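Local coordinates for nitrogenase molybdenum-iron protein beta chain (Clostridium pasteurianum, PDB 4WES), which forms, with the alpha chain, the molybdenum-iron component of nitrogenase, which reduces dinitrogen to ammonia, and shares an [8Fe-7S] cluster with that chain, at residues I187-I196 with E275-A283; V88-P97 with S127-I135. All coordinates share one frame; numbering follows the deposited sequence. Where two conformers were deposited one is given.

Contact 1 of 2, residues I187-I196 with E275-A283; sequences IKRLFEAMDI and EFIMALSEA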
# COMPACT_ATOMS: atom_id res chain seq x y z
N ILE B 187 -18.86 10.60 -7.15
CA ILE B 187 -19.61 11.83 -7.42
C ILE B 187 -21.11 11.55 -7.44
O ILE B 187 -21.89 12.32 -6.84
CB ILE B 187 -19.10 12.49 -8.72
CG1 ILE B 187 -17.67 13.00 -8.50
CG2 ILE B 187 -20.02 13.57 -9.20
CD1 ILE B 187 -16.89 13.15 -9.79
N LYS B 188 -21.51 10.45 -8.07
CA LYS B 188 -22.93 10.07 -8.08
C LYS B 188 -23.42 9.82 -6.64
O LYS B 188 -24.52 10.25 -6.26
CB LYS B 188 -23.19 8.86 -8.97
CG LYS B 188 -22.99 9.15 -10.45
CD LYS B 188 -23.48 8.06 -11.36
CE LYS B 188 -22.69 6.80 -11.19
NZ LYS B 188 -23.22 5.73 -12.08
N ARG B 189 -22.60 9.14 -5.85
CA ARG B 189 -22.97 8.83 -4.48
C ARG B 189 -23.22 10.11 -3.69
O ARG B 189 -24.16 10.20 -2.87
CB ARG B 189 -21.87 7.98 -3.82
CG ARG B 189 -22.29 7.40 -2.48
CD ARG B 189 -21.11 6.79 -1.72
NE ARG B 189 -20.14 7.79 -1.31
CZ ARG B 189 -20.29 8.60 -0.27
NH1 ARG B 189 -21.37 8.51 0.52
NH2 ARG B 189 -19.38 9.51 -0.02
N LEU B 190 -22.39 11.14 -3.91
CA LEU B 190 -22.55 12.41 -3.23
C LEU B 190 -23.82 13.15 -3.67
O LEU B 190 -24.54 13.69 -2.82
CB LEU B 190 -21.30 13.27 -3.43
CG LEU B 190 -20.06 12.71 -2.74
CD1 LEU B 190 -18.81 13.48 -3.16
CD2 LEU B 190 -20.19 12.80 -1.24
N PHE B 191 -24.10 13.18 -4.97
CA PHE B 191 -25.38 13.73 -5.44
C PHE B 191 -26.56 13.03 -4.77
O PHE B 191 -27.53 13.67 -4.32
CB PHE B 191 -25.55 13.56 -6.96
CG PHE B 191 -25.02 14.70 -7.81
CD1 PHE B 191 -25.87 15.73 -8.18
CD2 PHE B 191 -23.71 14.74 -8.23
CE1 PHE B 191 -25.40 16.78 -8.92
CE2 PHE B 191 -23.26 15.77 -8.99
CZ PHE B 191 -24.10 16.78 -9.36
N GLU B 192 -26.48 11.70 -4.69
CA GLU B 192 -27.58 10.92 -4.12
C GLU B 192 -27.71 11.20 -2.62
O GLU B 192 -28.83 11.33 -2.10
CB GLU B 192 -27.36 9.45 -4.42
CG GLU B 192 -27.56 9.19 -5.91
CD GLU B 192 -27.05 7.88 -6.43
OE1 GLU B 192 -26.63 7.03 -5.61
OE2 GLU B 192 -27.08 7.72 -7.68
N ALA B 193 -26.58 11.32 -1.92
CA ALA B 193 -26.64 11.65 -0.49
C ALA B 193 -27.24 13.05 -0.26
O ALA B 193 -27.91 13.29 0.76
CB ALA B 193 -25.27 11.53 0.15
N MET B 194 -26.98 13.97 -1.18
CA MET B 194 -27.52 15.33 -1.14
C MET B 194 -29.01 15.36 -1.56
O MET B 194 -29.65 16.40 -1.42
CB MET B 194 -26.74 16.29 -2.04
CG MET B 194 -25.32 16.67 -1.57
SD MET B 194 -25.25 17.71 -0.11
CE MET B 194 -25.88 19.28 -0.73
N ASP B 195 -29.52 14.26 -2.10
CA ASP B 195 -30.87 14.16 -2.63
C ASP B 195 -31.10 15.12 -3.81
O ASP B 195 -32.17 15.75 -3.90
CB ASP B 195 -31.91 14.36 -1.52
CG ASP B 195 -33.29 13.88 -1.92
OD1 ASP B 195 -33.40 12.98 -2.80
OD2 ASP B 195 -34.27 14.39 -1.34
N ILE B 196 -30.14 15.18 -4.72
CA ILE B 196 -30.18 16.04 -5.88
C ILE B 196 -30.25 15.20 -7.16
O ILE B 196 -29.29 14.52 -7.51
CB ILE B 196 -28.96 16.97 -5.93
CG1 ILE B 196 -29.01 17.91 -4.74
CG2 ILE B 196 -28.88 17.74 -7.24
CD1 ILE B 196 -27.72 18.70 -4.51
N GLU B 275 -15.89 22.96 -2.28
CA GLU B 275 -16.46 23.84 -3.33
C GLU B 275 -17.54 23.12 -4.14
O GLU B 275 -18.55 23.71 -4.56
CB GLU B 275 -15.35 24.36 -4.23
CG GLU B 275 -14.50 25.41 -3.52
CD GLU B 275 -13.05 25.51 -3.99
OE1 GLU B 275 -12.65 24.95 -5.06
OE2 GLU B 275 -12.27 26.19 -3.24
N PHE B 276 -17.35 21.83 -4.40
CA PHE B 276 -18.34 21.01 -5.08
C PHE B 276 -19.60 20.87 -4.23
O PHE B 276 -20.70 21.09 -4.74
CB PHE B 276 -17.69 19.63 -5.40
CG PHE B 276 -18.65 18.58 -5.85
CD1 PHE B 276 -19.21 18.62 -7.12
CD2 PHE B 276 -18.98 17.54 -5.03
CE1 PHE B 276 -20.09 17.63 -7.53
CE2 PHE B 276 -19.86 16.55 -5.43
CZ PHE B 276 -20.43 16.60 -6.68
N ILE B 277 -19.46 20.49 -2.97
CA ILE B 277 -20.63 20.34 -2.10
C ILE B 277 -21.37 21.68 -1.96
O ILE B 277 -22.62 21.74 -2.03
CB ILE B 277 -20.21 19.81 -0.73
CG1 ILE B 277 -19.62 18.40 -0.84
CG2 ILE B 277 -21.36 19.82 0.28
CD1 ILE B 277 -20.55 17.35 -1.38
N MET B 278 -20.64 22.77 -1.80
CA MET B 278 -21.29 24.10 -1.70
C MET B 278 -22.01 24.48 -2.97
O MET B 278 -23.11 25.04 -2.92
CB MET B 278 -20.29 25.18 -1.30
CG MET B 278 -19.74 25.05 0.12
SD MET B 278 -20.96 25.15 1.40
CE MET B 278 -21.74 23.53 1.29
N ALA B 279 -21.43 24.17 -4.15
CA ALA B 279 -22.11 24.45 -5.40
C ALA B 279 -23.42 23.69 -5.46
O ALA B 279 -24.45 24.24 -5.91
CB ALA B 279 -21.24 24.07 -6.59
N LEU B 280 -23.42 22.43 -5.06
CA LEU B 280 -24.66 21.63 -5.03
C LEU B 280 -25.70 22.24 -4.10
O LEU B 280 -26.88 22.36 -4.46
CB LEU B 280 -24.35 20.21 -4.56
CG LEU B 280 -23.94 19.10 -5.55
CD1 LEU B 280 -23.00 19.60 -6.64
CD2 LEU B 280 -23.29 17.96 -4.78
N SER B 281 -25.30 22.57 -2.89
CA SER B 281 -26.23 23.14 -1.90
C SER B 281 -26.78 24.47 -2.36
O SER B 281 -27.98 24.71 -2.27
CB SER B 281 -25.52 23.26 -0.55
OG SER B 281 -26.40 23.75 0.44
N GLU B 282 -25.91 25.32 -2.90
CA GLU B 282 -26.33 26.64 -3.36
C GLU B 282 -27.27 26.56 -4.55
O GLU B 282 -28.21 27.37 -4.68
CB GLU B 282 -25.14 27.51 -3.70
CG GLU B 282 -24.29 27.90 -2.48
CD GLU B 282 -22.90 28.44 -2.85
OE1 GLU B 282 -22.11 28.62 -1.90
OE2 GLU B 282 -22.61 28.67 -4.05
N ALA B 283 -27.03 25.60 -5.44
CA ALA B 283 -27.86 25.48 -6.64
C ALA B 283 -29.27 24.97 -6.34
O ALA B 283 -30.19 25.21 -7.13
CB ALA B 283 -27.21 24.55 -7.64

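Contact 2 of 2, residues V88-P97 with S127-I135; sequences VKNIFSLYNP and SIPEGKLVI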
# COMPACT_ATOMS: atom_id res chain seq x y z
N VAL B 88 -19.75 1.01 -40.96
CA VAL B 88 -21.03 1.15 -40.28
C VAL B 88 -21.96 -0.03 -40.64
O VAL B 88 -22.71 -0.54 -39.77
CB VAL B 88 -21.63 2.52 -40.57
CG1 VAL B 88 -23.10 2.63 -40.28
CG2 VAL B 88 -20.87 3.58 -39.81
N LYS B 89 -21.90 -0.49 -41.90
CA LYS B 89 -22.72 -1.64 -42.30
C LYS B 89 -22.31 -2.91 -41.54
O LYS B 89 -23.17 -3.70 -41.14
CB LYS B 89 -22.66 -1.87 -43.81
CG LYS B 89 -23.11 -0.67 -44.61
CD LYS B 89 -23.09 -0.96 -46.10
CE LYS B 89 -22.92 0.30 -46.93
NZ LYS B 89 -23.18 0.06 -48.37
N ASN B 90 -21.01 -3.11 -41.35
CA ASN B 90 -20.54 -4.27 -40.58
C ASN B 90 -20.80 -4.12 -39.10
O ASN B 90 -21.14 -5.13 -38.43
CB ASN B 90 -19.08 -4.53 -40.86
CG ASN B 90 -18.88 -5.11 -42.24
OD1 ASN B 90 -19.41 -6.19 -42.55
ND2 ASN B 90 -18.12 -4.42 -43.10
N ILE B 91 -20.68 -2.91 -38.57
CA ILE B 91 -20.88 -2.70 -37.15
C ILE B 91 -22.32 -3.00 -36.76
O ILE B 91 -22.60 -3.73 -35.81
CB ILE B 91 -20.50 -1.29 -36.76
CG1 ILE B 91 -18.99 -1.10 -36.87
CG2 ILE B 91 -20.96 -1.00 -35.36
CD1 ILE B 91 -18.54 0.34 -36.98
N PHE B 92 -23.28 -2.39 -37.46
CA PHE B 92 -24.66 -2.61 -37.04
C PHE B 92 -25.09 -4.06 -37.25
O PHE B 92 -25.78 -4.62 -36.40
CB PHE B 92 -25.63 -1.65 -37.74
CG PHE B 92 -25.58 -0.25 -37.20
CD1 PHE B 92 -25.85 -0.01 -35.88
CD2 PHE B 92 -25.30 0.84 -38.00
CE1 PHE B 92 -25.83 1.26 -35.36
CE2 PHE B 92 -25.28 2.12 -37.49
CZ PHE B 92 -25.54 2.34 -36.16
N SER B 93 -24.65 -4.70 -38.34
CA SER B 93 -25.04 -6.09 -38.61
C SER B 93 -24.43 -7.08 -37.63
O SER B 93 -25.13 -7.96 -37.13
CB SER B 93 -24.68 -6.48 -40.06
OG SER B 93 -23.25 -6.45 -40.31
N LEU B 94 -23.13 -6.96 -37.35
CA LEU B 94 -22.46 -7.92 -36.50
C LEU B 94 -22.61 -7.62 -35.04
O LEU B 94 -22.66 -8.56 -34.24
CB LEU B 94 -20.97 -8.00 -36.81
CG LEU B 94 -20.56 -8.63 -38.12
CD1 LEU B 94 -19.04 -8.56 -38.27
CD2 LEU B 94 -21.02 -10.08 -38.20
N TYR B 95 -22.54 -6.34 -34.67
CA TYR B 95 -22.37 -5.96 -33.28
C TYR B 95 -23.51 -5.14 -32.69
O TYR B 95 -23.56 -4.97 -31.47
CB TYR B 95 -21.02 -5.25 -33.12
CG TYR B 95 -19.85 -6.10 -33.61
CD1 TYR B 95 -19.65 -7.38 -33.11
CD2 TYR B 95 -19.02 -5.65 -34.62
CE1 TYR B 95 -18.63 -8.19 -33.57
CE2 TYR B 95 -17.96 -6.45 -35.07
CZ TYR B 95 -17.80 -7.72 -34.56
OH TYR B 95 -16.77 -8.52 -35.00
N ASN B 96 -24.39 -4.62 -33.54
CA ASN B 96 -25.63 -4.00 -33.08
C ASN B 96 -25.53 -3.05 -31.87
O ASN B 96 -26.31 -3.17 -30.93
CB ASN B 96 -26.66 -5.09 -32.77
CG ASN B 96 -28.06 -4.54 -32.64
OD1 ASN B 96 -28.43 -3.58 -33.31
ND2 ASN B 96 -28.84 -5.17 -31.79
N PRO B 97 -24.61 -2.06 -31.89
CA PRO B 97 -24.69 -1.02 -30.88
C PRO B 97 -25.96 -0.19 -31.11
O PRO B 97 -26.53 -0.23 -32.20
CB PRO B 97 -23.43 -0.18 -31.15
CG PRO B 97 -23.26 -0.32 -32.62
CD PRO B 97 -23.64 -1.73 -32.95
N SER B 127 -28.06 3.20 -44.42
CA SER B 127 -27.06 2.41 -43.68
C SER B 127 -27.23 2.47 -42.17
O SER B 127 -26.61 1.67 -41.43
CB SER B 127 -25.64 2.90 -44.01
OG SER B 127 -25.37 2.59 -45.36
N ILE B 128 -28.01 3.43 -41.72
CA ILE B 128 -28.25 3.62 -40.28
C ILE B 128 -29.66 3.15 -39.99
O ILE B 128 -30.64 3.79 -40.40
CB ILE B 128 -28.02 5.08 -39.87
CG1 ILE B 128 -26.59 5.51 -40.28
CG2 ILE B 128 -28.26 5.28 -38.37
CD1 ILE B 128 -26.29 6.98 -40.11
N PRO B 129 -29.78 2.01 -39.29
CA PRO B 129 -31.14 1.50 -39.01
C PRO B 129 -32.00 2.43 -38.14
O PRO B 129 -31.48 3.28 -37.40
CB PRO B 129 -30.88 0.16 -38.30
CG PRO B 129 -29.48 -0.21 -38.66
CD PRO B 129 -28.74 1.08 -38.79
N GLU B 130 -33.32 2.25 -38.23
CA GLU B 130 -34.22 3.07 -37.48
C GLU B 130 -33.90 2.91 -36.01
O GLU B 130 -33.69 1.80 -35.51
CB GLU B 130 -35.66 2.63 -37.76
CG GLU B 130 -36.74 3.46 -37.07
CD GLU B 130 -36.69 4.93 -37.48
OE1 GLU B 130 -36.57 5.18 -38.78
OE2 GLU B 130 -36.78 5.83 -36.49
N GLY B 131 -33.88 4.02 -35.29
CA GLY B 131 -33.61 3.94 -33.86
C GLY B 131 -32.14 3.93 -33.49
O GLY B 131 -31.82 4.02 -32.32
N LYS B 132 -31.27 3.83 -34.49
CA LYS B 132 -29.83 3.81 -34.25
C LYS B 132 -29.26 5.17 -34.57
O LYS B 132 -29.82 5.93 -35.35
CB LYS B 132 -29.12 2.77 -35.13
CG LYS B 132 -29.66 1.37 -34.95
CD LYS B 132 -29.40 0.81 -33.58
CE LYS B 132 -29.67 -0.68 -33.51
NZ LYS B 132 -29.32 -1.27 -32.21
N LEU B 133 -28.07 5.44 -34.01
CA LEU B 133 -27.44 6.74 -34.17
C LEU B 133 -25.97 6.61 -34.51
O LEU B 133 -25.27 5.70 -34.04
CB LEU B 133 -27.56 7.55 -32.88
CG LEU B 133 -28.97 7.91 -32.44
CD1 LEU B 133 -29.01 8.46 -31.04
CD2 LEU B 133 -29.57 8.90 -33.42
N VAL B 134 -25.47 7.57 -35.30
CA VAL B 134 -24.02 7.76 -35.53
C VAL B 134 -23.69 9.21 -35.22
O VAL B 134 -24.29 10.12 -35.79
CB VAL B 134 -23.62 7.45 -36.99
CG1 VAL B 134 -22.12 7.68 -37.18
CG2 VAL B 134 -24.01 6.03 -37.38
N ILE B 135 -22.78 9.40 -34.28
CA ILE B 135 -22.31 10.72 -33.91
C ILE B 135 -20.80 10.80 -34.13
O ILE B 135 -20.14 9.78 -34.33
CB ILE B 135 -22.68 11.07 -32.45
CG1 ILE B 135 -21.88 10.29 -31.41
CG2 ILE B 135 -24.18 10.87 -32.23
CD1 ILE B 135 -22.02 10.86 -30.03
O HOH W 1 -31.45 -3.64 -32.35

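Contact 1 of 2, residues I187-I196 with E275-A283
F276 reaches across to I187, L190 and F191 where helices 181-193 and 270-284 pack side by side in a Rossmann-like parallel alpha/beta domain. The short axes run 11.2 Å apart at a crossing angle of -38°, a spacing that leaves room for large apolar side chains between them. A chi1 of 168° turns CG away from the backbone N and sends the F276 ring into the interface. Its CZ lies 3.7 Å from F191 CE2, which sits near the plane of the F276 ring; as a pair the two rings are oblique, their centroids 5.8 Å apart and their planes turned by 68°. The same F276 CZ is 4.0 Å from I187 CG2, while F276 CE2 leans on L190 CD1, so branched aliphatic residues fit round a rigid ring. Next in sequence, I277 sets CG2 near M194 SD. L280 then meets three partners: its CG lies over one face of F191, its CD2 touches M194 CG at 4.0 Å, and its CB receives I196 CD1 at 3.7 Å. I196 follows a Schellman motif that ends helix 181-193, with D195 in positive phi. L241 and L239 of strand 237-241 touch F276 and L280 in turn. S281, partly exposed, gives its hydroxyl to a hydrogen bond with K286 O; M194, its flexible thioether bent at both chi2 and chi3, brings methyl CE to 4.0 Å from S281 CB.

Contact 2 of 2, residues V88-P97 with S127-I135
The F92 ring carries P129 over one face, in a CH-pi contact: P129 CD sits 3.8 Å from the ring centroid, 22° off the normal. A proline suits this place because its ring offers a compact, rigid CH surface to the aromatic face. At the edge of F92, near its plane, lie the carbonyl oxygens of P97 and L133 and the methyl CG2 of V134, the last 4.1 Å from F92 CE2. K132 approaches obliquely, its CB 3.6 Å from F92 CE1, and the two side chains run alongside, pointing opposite ways. One turn earlier on the helix, V88 CG1 rests against S127 O at 3.8 Å, while the exposed K89 brings only its methylenes CG and CE near S127 OG.

These residues belong to a parallel alpha/beta domain: helix 81-95 leads through N96 and P97 into strand 99-104, and the chain returns through helix 115-125 to the neighbouring edge strand 133-136, a beta-alpha-beta crossover. The type II turn from P129 to K132, with G131 in positive phi, swings the chain into that strand.

K132, bent at chi2, carries its ammonium beside the turn that leaves the helix. There K132 NZ donates to N96 OD1 at 2.7 Å and to P97 O at 3.0 Å, standing well above both carbonyl planes, 46° and 52° out of them. The long, flexible lysine thus packs its methylenes on F92 while its charge meets the turn after helix 81-95, and D98 adds a salt bridge. A water accepts from K132 NZ and, at 3.1 Å, from N96 ND2. Four acceptors therefore surround the ammonium, and its three N-H must be shared among them.

In the fold
Contact 1 and contact 2 lie in two different parallel sheet domains of the chain, their centres about 37 Å apart and their nearest atoms about 19 Å apart, and they share no helix or strand. Contact 1 is buried and joins two helices beside the sheet that holds strand 237-241; its side-chain contacts are essentially apolar. Contact 2 is partly buried and joins a helix and its exit turn to the loop that leads into edge strand 133-136. Around one phenylalanine it is apolar too, but toward solvent it becomes polar, with a lysine, an asparagine and a water. Each also borders the alpha chain: W519 of the alpha chain packs on I277, and T17 of the alpha chain hydrogen-bonds N90.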